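Local coordinates for DNA polymerase (Bacillus phage phi29, PDB 2PY5), which replicates the viral genome by protein-primed, strand-displacing DNA synthesis of high processivity and fidelity, and proofreads its product with a 3'-5' exonuclease, at residues Y281-H287 / I348-K354; V210-L214 / P264-P268; E14-K18 / I146-R152. The protein carries 2 engineered substitutions. One frame throughout, in Å; residues are numbered along the deposited sequence. Where two conformers were deposited one is given.

Contact 1 of 3, residues Y281-H287 / I348-K354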
loop_
_atom_site.group_PDB
_atom_site.type_symbol
_atom_site.label_atom_id
_atom_site.label_comp_id
_atom_site.label_asym_id
_atom_site.label_seq_id
_atom_site.Cartn_x
_atom_site.Cartn_y
_atom_site.Cartn_z
ATOM N N TYR F 281 11.424 -31.238 3.197
ATOM C CA TYR F 281 11.735 -29.818 2.959
ATOM C C TYR F 281 11.461 -29.524 1.488
ATOM O O TYR F 281 12.394 -29.311 0.708
ATOM C CB TYR F 281 13.198 -29.500 3.293
ATOM C CG TYR F 281 13.527 -29.550 4.769
ATOM C CD1 TYR F 281 13.680 -30.750 5.415
ATOM C CD2 TYR F 281 13.713 -28.389 5.503
ATOM C CE1 TYR F 281 13.959 -30.811 6.760
ATOM C CE2 TYR F 281 14.023 -28.437 6.854
ATOM C CZ TYR F 281 14.139 -29.657 7.478
ATOM O OH TYR F 281 14.452 -29.755 8.841
ATOM N N PRO F 282 10.173 -29.569 1.089
ATOM C CA PRO F 282 9.761 -29.592 -0.324
ATOM C C PRO F 282 9.739 -28.231 -1.055
ATOM O O PRO F 282 9.521 -28.212 -2.301
ATOM C CB PRO F 282 8.359 -30.179 -0.246
ATOM C CG PRO F 282 7.827 -29.635 1.033
ATOM C CD PRO F 282 9.006 -29.689 1.979
ATOM N N LEU F 283 9.953 -27.139 -0.323
ATOM C CA LEU F 283 10.057 -25.798 -0.898
ATOM C C LEU F 283 11.488 -25.316 -0.774
ATOM O O LEU F 283 12.196 -25.656 0.166
ATOM C CB LEU F 283 9.142 -24.793 -0.194
ATOM C CG LEU F 283 7.639 -25.054 -0.247
ATOM C CD1 LEU F 283 6.886 -23.961 0.482
ATOM C CD2 LEU F 283 7.118 -25.216 -1.691
ATOM N N HIS F 284 11.928 -24.481 -1.709
ATOM C CA HIS F 284 13.275 -23.959 -1.607
ATOM C C HIS F 284 13.428 -22.623 -2.305
ATOM O O HIS F 284 12.594 -22.245 -3.110
ATOM C CB HIS F 284 14.334 -24.959 -2.112
ATOM C CG HIS F 284 14.411 -25.117 -3.609
ATOM N ND1 HIS F 284 13.554 -25.918 -4.326
ATOM C CD2 HIS F 284 15.314 -24.641 -4.503
ATOM C CE1 HIS F 284 13.886 -25.880 -5.612
ATOM N NE2 HIS F 284 14.951 -25.109 -5.743
ATOM N N ILE F 285 14.513 -21.950 -1.957
ATOM C CA ILE F 285 14.986 -20.738 -2.649
ATOM C C ILE F 285 16.354 -21.116 -3.188
ATOM O O ILE F 285 17.195 -21.609 -2.448
ATOM C CB ILE F 285 15.039 -19.523 -1.696
ATOM C CG1 ILE F 285 13.622 -19.074 -1.325
ATOM C CG2 ILE F 285 15.804 -18.332 -2.363
ATOM C CD1 ILE F 285 13.549 -18.058 -0.178
ATOM N N GLN F 286 16.544 -20.893 -4.488
ATOM C CA GLN F 286 17.782 -21.265 -5.202
ATOM C C GLN F 286 18.479 -19.985 -5.645
ATOM O O GLN F 286 17.861 -19.157 -6.307
ATOM C CB GLN F 286 17.442 -22.124 -6.416
ATOM C CG GLN F 286 18.632 -22.575 -7.265
ATOM C CD GLN F 286 19.488 -23.628 -6.568
ATOM O OE1 GLN F 286 19.030 -24.765 -6.319
ATOM N NE2 GLN F 286 20.743 -23.277 -6.282
ATOM N N HIS F 287 19.745 -19.837 -5.276
ATOM C CA HIS F 287 20.625 -18.820 -5.854
ATOM C C HIS F 287 21.196 -19.413 -7.135
ATOM O O HIS F 287 21.865 -20.462 -7.102
ATOM C CB HIS F 287 21.743 -18.451 -4.879
ATOM C CG HIS F 287 22.637 -17.328 -5.345
ATOM N ND1 HIS F 287 23.836 -17.040 -4.726
ATOM C CD2 HIS F 287 22.515 -16.433 -6.359
ATOM C CE1 HIS F 287 24.412 -16.015 -5.336
ATOM N NE2 HIS F 287 23.627 -15.621 -6.320
ATOM N N ILE F 348 24.289 -22.001 -7.337
ATOM C CA ILE F 348 25.284 -21.538 -6.370
ATOM C C ILE F 348 25.058 -22.157 -4.993
ATOM O O ILE F 348 25.923 -22.830 -4.434
ATOM C CB ILE F 348 25.296 -19.986 -6.272
ATOM C CG1 ILE F 348 25.455 -19.329 -7.672
ATOM C CG2 ILE F 348 26.424 -19.530 -5.347
ATOM C CD1 ILE F 348 26.730 -19.679 -8.414
ATOM N N SER F 349 23.874 -21.906 -4.452
ATOM C CA SER F 349 23.499 -22.343 -3.113
ATOM C C SER F 349 22.012 -22.068 -2.934
ATOM O O SER F 349 21.365 -21.495 -3.808
ATOM C CB SER F 349 24.302 -21.571 -2.062
ATOM O OG SER F 349 23.752 -20.284 -1.813
ATOM N N GLY F 350 21.473 -22.432 -1.774
ATOM C CA GLY F 350 20.116 -22.047 -1.461
ATOM C C GLY F 350 19.687 -22.436 -0.061
ATOM O O GLY F 350 20.511 -22.799 0.776
ATOM N N LEU F 351 18.382 -22.344 0.153
ATOM C CA LEU F 351 17.755 -22.698 1.428
ATOM C C LEU F 351 16.521 -23.527 1.146
ATOM O O LEU F 351 15.744 -23.214 0.244
ATOM C CB LEU F 351 17.340 -21.456 2.235
ATOM C CG LEU F 351 18.327 -20.309 2.444
ATOM C CD1 LEU F 351 18.246 -19.337 1.284
ATOM C CD2 LEU F 351 18.029 -19.579 3.764
ATOM N N LYS F 352 16.328 -24.592 1.926
ATOM C CA LYS F 352 15.113 -25.405 1.798
ATOM C C LYS F 352 14.277 -25.349 3.068
ATOM O O LYS F 352 14.804 -25.112 4.175
ATOM C CB LYS F 352 15.415 -26.844 1.381
ATOM C CG LYS F 352 16.266 -27.615 2.354
ATOM C CD LYS F 352 16.519 -29.033 1.895
ATOM C CE LYS F 352 17.260 -29.818 2.945
ATOM N NZ LYS F 352 17.562 -31.243 2.484
ATOM N N PHE F 353 12.977 -25.514 2.892
ATOM C CA PHE F 353 12.004 -25.298 3.967
ATOM C C PHE F 353 11.010 -26.441 4.077
ATOM O O PHE F 353 10.491 -26.927 3.088
ATOM C CB PHE F 353 11.181 -24.023 3.716
ATOM C CG PHE F 353 12.019 -22.786 3.522
ATOM C CD1 PHE F 353 12.504 -22.470 2.271
ATOM C CD2 PHE F 353 12.324 -21.965 4.586
ATOM C CE1 PHE F 353 13.291 -21.346 2.071
ATOM C CE2 PHE F 353 13.120 -20.832 4.376
ATOM C CZ PHE F 353 13.593 -20.554 3.111
ATOM N N LYS F 354 10.674 -26.770 5.314
ATOM C CA LYS F 354 9.455 -27.508 5.587
ATOM C C LYS F 354 8.262 -26.715 5.087
ATOM O O LYS F 354 8.338 -25.487 4.923
ATOM C CB LYS F 354 9.307 -27.795 7.082
ATOM C CG LYS F 354 10.486 -28.499 7.685
ATOM C CD LYS F 354 10.261 -28.890 9.142
ATOM C CE LYS F 354 10.613 -27.787 10.080
ATOM N NZ LYS F 354 10.881 -28.357 11.447
HETATM O O HOH W 1 25.080 -18.071 -2.492
#

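Contact 2 of 3, residues V210-L214 / P264-P268. With EDO (1,2-ethanediol), chain M.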
loop_
_atom_site.group_PDB
_atom_site.type_symbol
_atom_site.label_atom_id
_atom_site.label_comp_id
_atom_site.label_asym_id
_atom_site.label_seq_id
_atom_site.Cartn_x
_atom_site.Cartn_y
_atom_site.Cartn_z
ATOM N N VAL F 210 6.561 -22.449 14.811
ATOM C CA VAL F 210 6.530 -22.610 13.354
ATOM C C VAL F 210 7.184 -21.462 12.584
ATOM O O VAL F 210 7.590 -21.653 11.434
ATOM C CB VAL F 210 5.112 -22.893 12.799
ATOM C CG1 VAL F 210 4.466 -24.069 13.569
ATOM C CG2 VAL F 210 4.249 -21.680 12.808
ATOM N N PHE F 211 7.290 -20.278 13.198
ATOM C CA PHE F 211 7.965 -19.136 12.546
ATOM C C PHE F 211 9.138 -18.665 13.411
ATOM O O PHE F 211 9.077 -17.587 14.027
ATOM C CB PHE F 211 6.978 -18.004 12.284
ATOM C CG PHE F 211 5.791 -18.414 11.472
ATOM C CD1 PHE F 211 4.500 -18.227 11.949
ATOM C CD2 PHE F 211 5.959 -19.017 10.221
ATOM C CE1 PHE F 211 3.405 -18.608 11.187
ATOM C CE2 PHE F 211 4.878 -19.390 9.451
ATOM C CZ PHE F 211 3.595 -19.187 9.920
ATOM N N PRO F 212 10.208 -19.470 13.455
ATOM C CA PRO F 212 11.367 -19.150 14.249
ATOM C C PRO F 212 12.087 -17.932 13.683
ATOM O O PRO F 212 11.971 -17.619 12.478
ATOM C CB PRO F 212 12.232 -20.399 14.125
ATOM C CG PRO F 212 11.871 -20.964 12.822
ATOM C CD PRO F 212 10.407 -20.723 12.710
ATOM N N THR F 213 12.811 -17.244 14.550
ATOM C CA THR F 213 13.536 -16.048 14.156
ATOM C C THR F 213 14.772 -16.458 13.399
ATOM O O THR F 213 15.610 -17.199 13.926
ATOM C CB THR F 213 13.964 -15.245 15.386
ATOM O OG1 THR F 213 12.821 -14.983 16.197
ATOM C CG2 THR F 213 14.608 -13.928 14.961
ATOM N N LEU F 214 14.885 -16.014 12.146
ATOM C CA LEU F 214 16.064 -16.295 11.359
ATOM C C LEU F 214 17.161 -15.280 11.665
ATOM O O LEU F 214 16.900 -14.127 12.047
ATOM C CB LEU F 214 15.752 -16.279 9.861
ATOM C CG LEU F 214 14.709 -17.294 9.326
ATOM C CD1 LEU F 214 14.940 -17.411 7.811
ATOM C CD2 LEU F 214 14.748 -18.640 10.008
ATOM N N PRO F 264 5.914 -22.226 3.371
ATOM C CA PRO F 264 7.047 -22.624 4.203
ATOM C C PRO F 264 6.878 -22.309 5.679
ATOM O O PRO F 264 6.232 -21.317 6.054
ATOM C CB PRO F 264 8.183 -21.762 3.625
ATOM C CG PRO F 264 7.493 -20.520 3.261
ATOM C CD PRO F 264 6.211 -20.969 2.645
ATOM N N TYR F 265 7.520 -23.121 6.523
ATOM C CA TYR F 265 7.639 -22.812 7.941
ATOM C C TYR F 265 8.925 -23.432 8.502
ATOM O O TYR F 265 9.615 -24.240 7.826
ATOM C CB TYR F 265 6.401 -23.302 8.719
ATOM C CG TYR F 265 6.350 -24.794 8.917
ATOM C CD1 TYR F 265 6.854 -25.376 10.080
ATOM C CD2 TYR F 265 5.818 -25.628 7.947
ATOM C CE1 TYR F 265 6.829 -26.746 10.263
ATOM C CE2 TYR F 265 5.789 -27.033 8.135
ATOM C CZ TYR F 265 6.320 -27.561 9.279
ATOM O OH TYR F 265 6.282 -28.949 9.481
ATOM N N GLY F 266 9.229 -23.064 9.744
ATOM C CA GLY F 266 10.349 -23.636 10.460
ATOM C C GLY F 266 11.724 -23.147 10.094
ATOM O O GLY F 266 11.884 -22.210 9.295
ATOM N N GLU F 267 12.733 -23.787 10.684
ATOM C CA GLU F 267 14.118 -23.402 10.458
ATOM C C GLU F 267 14.537 -23.942 9.107
ATOM O O GLU F 267 14.389 -25.139 8.853
ATOM C CB GLU F 267 15.053 -23.976 11.523
ATOM C CG GLU F 267 16.485 -23.420 11.444
ATOM C CD GLU F 267 16.587 -21.909 11.775
ATOM O OE1 GLU F 267 15.846 -21.452 12.666
ATOM O OE2 GLU F 267 17.421 -21.185 11.143
ATOM N N PRO F 268 15.062 -23.085 8.242
ATOM C CA PRO F 268 15.540 -23.611 6.973
ATOM C C PRO F 268 16.824 -24.421 7.106
ATOM O O PRO F 268 17.537 -24.310 8.110
ATOM C CB PRO F 268 15.822 -22.350 6.150
ATOM C CG PRO F 268 16.113 -21.326 7.140
ATOM C CD PRO F 268 15.210 -21.620 8.313
HETATM C C1 EDO M . 10.477 -17.358 18.295
HETATM O O1 EDO M . 10.561 -18.751 17.960
HETATM C C2 EDO M . 10.262 -16.509 17.042
HETATM O O2 EDO M . 8.918 -16.554 16.557
HETATM O O HOH W 2 16.221 -19.730 14.643
#

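Contact 3 of 3, residues E14-K18 / I146-R152. With nucleotides of chain A.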
loop_
_atom_site.group_PDB
_atom_site.type_symbol
_atom_site.label_atom_id
_atom_site.label_comp_id
_atom_site.label_asym_id
_atom_site.label_seq_id
_atom_site.Cartn_x
_atom_site.Cartn_y
_atom_site.Cartn_z
ATOM N N GLU F 14 -5.020 23.231 8.045
ATOM C CA GLU F 14 -5.064 23.827 6.710
ATOM C C GLU F 14 -3.875 24.764 6.633
ATOM O O GLU F 14 -3.546 25.453 7.606
ATOM C CB GLU F 14 -6.367 24.567 6.437
ATOM C CG GLU F 14 -7.632 23.753 6.665
ATOM C CD GLU F 14 -7.794 22.557 5.721
ATOM O OE1 GLU F 14 -7.131 22.483 4.662
ATOM O OE2 GLU F 14 -8.627 21.685 6.050
ATOM N N THR F 15 -3.219 24.790 5.471
ATOM C CA THR F 15 -1.929 25.450 5.358
ATOM C C THR F 15 -1.860 26.337 4.113
ATOM O O THR F 15 -2.568 26.118 3.141
ATOM C CB THR F 15 -0.796 24.405 5.316
ATOM O OG1 THR F 15 -0.975 23.580 4.159
ATOM C CG2 THR F 15 -0.813 23.517 6.566
ATOM N N THR F 16 -1.020 27.367 4.164
ATOM C CA THR F 16 -0.800 28.204 3.012
ATOM C C THR F 16 0.097 27.493 2.008
ATOM O O THR F 16 0.804 26.540 2.364
ATOM C CB THR F 16 -0.208 29.554 3.410
ATOM O OG1 THR F 16 1.080 29.368 3.991
ATOM C CG2 THR F 16 -1.115 30.255 4.401
ATOM N N THR F 17 0.076 27.964 0.762
ATOM C CA THR F 17 0.625 27.193 -0.349
ATOM C C THR F 17 1.689 27.955 -1.125
ATOM O O THR F 17 1.950 27.659 -2.281
ATOM C CB THR F 17 -0.512 26.714 -1.269
ATOM O OG1 THR F 17 -1.101 27.824 -1.951
ATOM C CG2 THR F 17 -1.582 25.980 -0.441
ATOM N N LYS F 18 2.324 28.912 -0.454
ATOM C CA LYS F 18 3.395 29.718 -1.037
ATOM C C LYS F 18 4.733 29.254 -0.476
ATOM O O LYS F 18 4.916 29.220 0.740
ATOM C CB LYS F 18 3.200 31.174 -0.666
ATOM C CG LYS F 18 1.879 31.775 -1.091
ATOM C CD LYS F 18 1.697 33.115 -0.391
ATOM C CE LYS F 18 0.506 33.889 -0.913
ATOM N NZ LYS F 18 0.455 35.264 -0.320
ATOM N N ILE F 146 -11.767 22.657 0.299
ATOM C CA ILE F 146 -11.376 24.014 0.639
ATOM C C ILE F 146 -10.654 24.629 -0.577
ATOM O O ILE F 146 -9.974 23.930 -1.332
ATOM C CB ILE F 146 -10.502 24.031 1.935
ATOM C CG1 ILE F 146 -11.415 24.100 3.170
ATOM C CG2 ILE F 146 -9.527 25.206 1.945
ATOM C CD1 ILE F 146 -10.708 24.438 4.461
ATOM N N ASP F 147 -10.847 25.925 -0.793
ATOM C CA ASP F 147 -10.046 26.661 -1.761
ATOM C C ASP F 147 -8.636 26.766 -1.184
ATOM O O ASP F 147 -8.377 27.622 -0.349
ATOM C CB ASP F 147 -10.653 28.054 -1.980
ATOM C CG ASP F 147 -9.865 28.911 -2.966
ATOM O OD1 ASP F 147 -8.790 28.488 -3.439
ATOM O OD2 ASP F 147 -10.335 30.033 -3.267
ATOM N N TYR F 148 -7.732 25.896 -1.631
ATOM C CA TYR F 148 -6.402 25.777 -1.011
ATOM C C TYR F 148 -5.555 27.031 -1.160
ATOM O O TYR F 148 -4.809 27.397 -0.251
ATOM C CB TYR F 148 -5.606 24.617 -1.615
ATOM C CG TYR F 148 -6.305 23.281 -1.595
ATOM C CD1 TYR F 148 -6.455 22.549 -2.768
ATOM C CD2 TYR F 148 -6.829 22.758 -0.418
ATOM C CE1 TYR F 148 -7.094 21.318 -2.770
ATOM C CE2 TYR F 148 -7.480 21.513 -0.409
ATOM C CZ TYR F 148 -7.605 20.812 -1.599
ATOM O OH TYR F 148 -8.235 19.599 -1.638
ATOM N N HIS F 149 -5.665 27.684 -2.313
ATOM C CA HIS F 149 -4.708 28.721 -2.686
ATOM C C HIS F 149 -5.205 30.140 -2.435
ATOM O O HIS F 149 -4.532 31.091 -2.811
ATOM C CB HIS F 149 -4.296 28.519 -4.142
ATOM C CG HIS F 149 -3.827 27.131 -4.424
ATOM N ND1 HIS F 149 -2.686 26.605 -3.855
ATOM C CD2 HIS F 149 -4.375 26.135 -5.161
ATOM C CE1 HIS F 149 -2.535 25.355 -4.257
ATOM N NE2 HIS F 149 -3.542 25.050 -5.058
ATOM N N LYS F 150 -6.368 30.269 -1.791
ATOM C CA LYS F 150 -6.891 31.579 -1.428
ATOM C C LYS F 150 -5.878 32.332 -0.568
ATOM O O LYS F 150 -5.196 31.740 0.290
ATOM C CB LYS F 150 -8.232 31.472 -0.685
ATOM C CG LYS F 150 -8.693 32.795 -0.076
ATOM C CD LYS F 150 -10.114 32.763 0.430
ATOM C CE LYS F 150 -10.459 34.084 1.103
ATOM N NZ LYS F 150 -11.863 34.145 1.578
ATOM N N GLU F 151 -5.787 33.637 -0.814
ATOM C CA GLU F 151 -4.917 34.521 -0.052
ATOM C C GLU F 151 -5.402 34.581 1.401
ATOM O O GLU F 151 -6.540 35.011 1.660
ATOM C CB GLU F 151 -4.935 35.914 -0.687
ATOM C CG GLU F 151 -4.282 37.029 0.132
ATOM C CD GLU F 151 -2.783 36.864 0.290
ATOM O OE1 GLU F 151 -2.182 36.034 -0.433
ATOM O OE2 GLU F 151 -2.205 37.590 1.133
ATOM N N ARG F 152 -4.536 34.147 2.321
ATOM C CA ARG F 152 -4.847 34.096 3.753
ATOM C C ARG F 152 -3.657 34.580 4.583
ATOM O O ARG F 152 -2.745 33.811 4.879
ATOM C CB ARG F 152 -5.215 32.672 4.167
ATOM C CG ARG F 152 -6.517 32.166 3.553
ATOM C CD ARG F 152 -6.827 30.764 4.032
ATOM N NE ARG F 152 -8.045 30.203 3.441
ATOM C CZ ARG F 152 -8.086 29.352 2.414
ATOM N NH1 ARG F 152 -6.973 28.979 1.797
ATOM N NH2 ARG F 152 -9.259 28.894 1.982
ATOM P P DT A 7 -5.937 18.235 3.067
ATOM O OP1 DT A 7 -6.897 18.533 4.141
ATOM O OP2 DT A 7 -6.423 17.798 1.742
ATOM O "O5'" DT A 7 -5.012 19.505 2.772
ATOM C "C5'" DT A 7 -4.265 20.131 3.803
ATOM C "C4'" DT A 7 -3.526 21.311 3.197
ATOM O "O4'" DT A 7 -2.666 20.842 2.140
ATOM C "C3'" DT A 7 -4.397 22.378 2.531
ATOM O "O3'" DT A 7 -4.891 23.351 3.461
ATOM C "C2'" DT A 7 -3.391 23.011 1.581
ATOM C "C1'" DT A 7 -2.546 21.832 1.135
ATOM N N1 DT A 7 -2.953 21.244 -0.193
ATOM C C2 DT A 7 -2.438 21.827 -1.324
ATOM O O2 DT A 7 -1.686 22.784 -1.300
ATOM N N3 DT A 7 -2.829 21.249 -2.500
ATOM C C4 DT A 7 -3.667 20.164 -2.654
ATOM O O4 DT A 7 -3.954 19.725 -3.773
ATOM C C5 DT A 7 -4.176 19.596 -1.431
ATOM C C7 DT A 7 -5.092 18.410 -1.482
ATOM C C6 DT A 7 -3.803 20.148 -0.263
HETATM O O HOH W 3 -5.413 25.911 2.269
#

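Contact 1 of 3, residues Y281-H287 / I348-K354
Y281 lays its ring beside K354, both side chains running the same way. CG of K354 sits over one face in a CH-pi contact, 3.9 Å from the Y281 ring centroid, while CB of Y281 meets CD of the aliphatic K352 shaft at 3.6 Å. Extended beyond CG, that shaft carries NZ to a salt bridge with D278. From L283 to Q286 the strands form an antiparallel ladder, short axes at 169°, within the sheet of the initiation and polymerisation region. The L283–F353 pair holds firmly through F353 N to L283 O (2.8 Å), weakly at the other end. H284 faces K352 in a non-hydrogen-bonded pair, its ring stacked on Y275. I285 pairs with L351 by two backbone bonds, and its CD1 methyl meets the F353 ring at a slant, 4.0 Å from CE1. Q286, bent at chi2 (71°), curls its amide back so that NE2 donates to H287 O at 3.1 Å and to G273 O, while OE1 accepts from Y275 N; I348 N grips H287 O from the opposite face of the carbonyl plane. CG1 of I348 sits over the centre of one H287 ring face; NE2 of H287 bonds D325 OD1, and ND1 shares a water with S349 OG. L283, I285, L351 and F353 share one face, covered by helices 216-223 and 427-447, with strand 267-272 flanking the other edge of strand 340-356.

Contact 2 of 3, residues V210-L214 / P264-P268
CD2 of L214 butts against CD of the P268 ring at 3.5 Å, tighter than ordinary van der Waals contact. The same methyl slides along the carboxylate of E267, whose chain runs in the opposite direction. A bend at chi2 (66°) turns that carboxylate back toward the loop, where OE1 of E267 takes a hydrogen bond from a water that also donates to T213 O. The P212 ring lies against the backbone of the other segment, its CG 3.5 Å from C of G266. On the far side of the proline, Y265 turns its ring edge to the carbonyl of V210, and its CD1 lies 4.1 Å from CB of V210. This carbonyl, near the C-terminal end of helix 204-210, accepts the direct backbone bond of the contact, G266 N to V210 O at 2.7 Å. The pairing thus joins a helix-to-helix loop to a corner between two strands: at G266, with phi 77°, the chain turns from strand 263-265 into strand 267-272, both partners of strand 340-356 in the polymerisation region. The loop itself belongs to a region involved in DNA binding, in coordinating synthesis with degradation and in terminal-protein interaction. One face of the F211 ring is covered by CG2 of its own neighbour V210; its CE2 comes near P264 O and Y265 CB, F207 and F393 meet it edge-to-face, and Y426 meets it at about 45°. An ethanediol, probably from the crystallisation liquor, donates from O2 to F211 O at 2.7 Å and is also hydrogen-bonded to K208 O.

Contact 3 of 3, residues E14-K18 / I146-R152
K18 and E151 form a salt bridge, NZ of K18 lying 2.7 Å from OE1 of E151 on the syn side of the carboxylate, with the chains crossing at about a right angle. One residue back along the chain, T17 OG1 is hydrogen-bonded to H149 ND1 at 2.8 Å, in the imidazole plane and at its edge. The 3' hydroxyl of DT7 of chain A donates from O3' to E14 OE1 at 2.7 Å and accepts from T15 N at 3.0 Å. A type I turn from D147 to K150 presents H149; R152 braces the turn by gripping the single oxygen D147 O end-on with NH1 and NH2. Deeper in, a water donates to the carbonyls of T15 and Y148 and bonds the same O3'. Packing follows: CD1 of I146 abuts the carboxylate carbon CD of E14 at 3.7 Å, and T17 CG2 rests near Y148 O. One face of the Y148 ring lies over the thymine, with C5 of DT7 of chain A 3.6 Å above the ring plane. The terminal nucleotide's setting is consistent with proofreading, though A12 and A66 are engineered: E14 is essential for exonucleolysis, and T15 and Y148 stabilise the frayed primer terminus.

Overall arrangement
Contacts 1 and 2 are neighbours, their centres 13 Å apart, and they share a sheet. K354 O of contact 1 probably accepts a hydrogen bond from Y265 N of contact 2 at 3.0 Å, and CE2 of F353 packs on CB of P268 at 3.6 Å, making strand 340-356 common ground. Neither touches the bound DNA: their nearest atoms stay about 12 and 11 Å from it. Contact 3 lies across the chain's centre, about 56 Å from contact 1 and 52 Å from contact 2, centre to centre, and holds the DNA end directly. The three lie in regions assigned to different activities of one chain, synthesis and 3'-5' exonucleolysis, with 210-214 in the region involved in coordinating them.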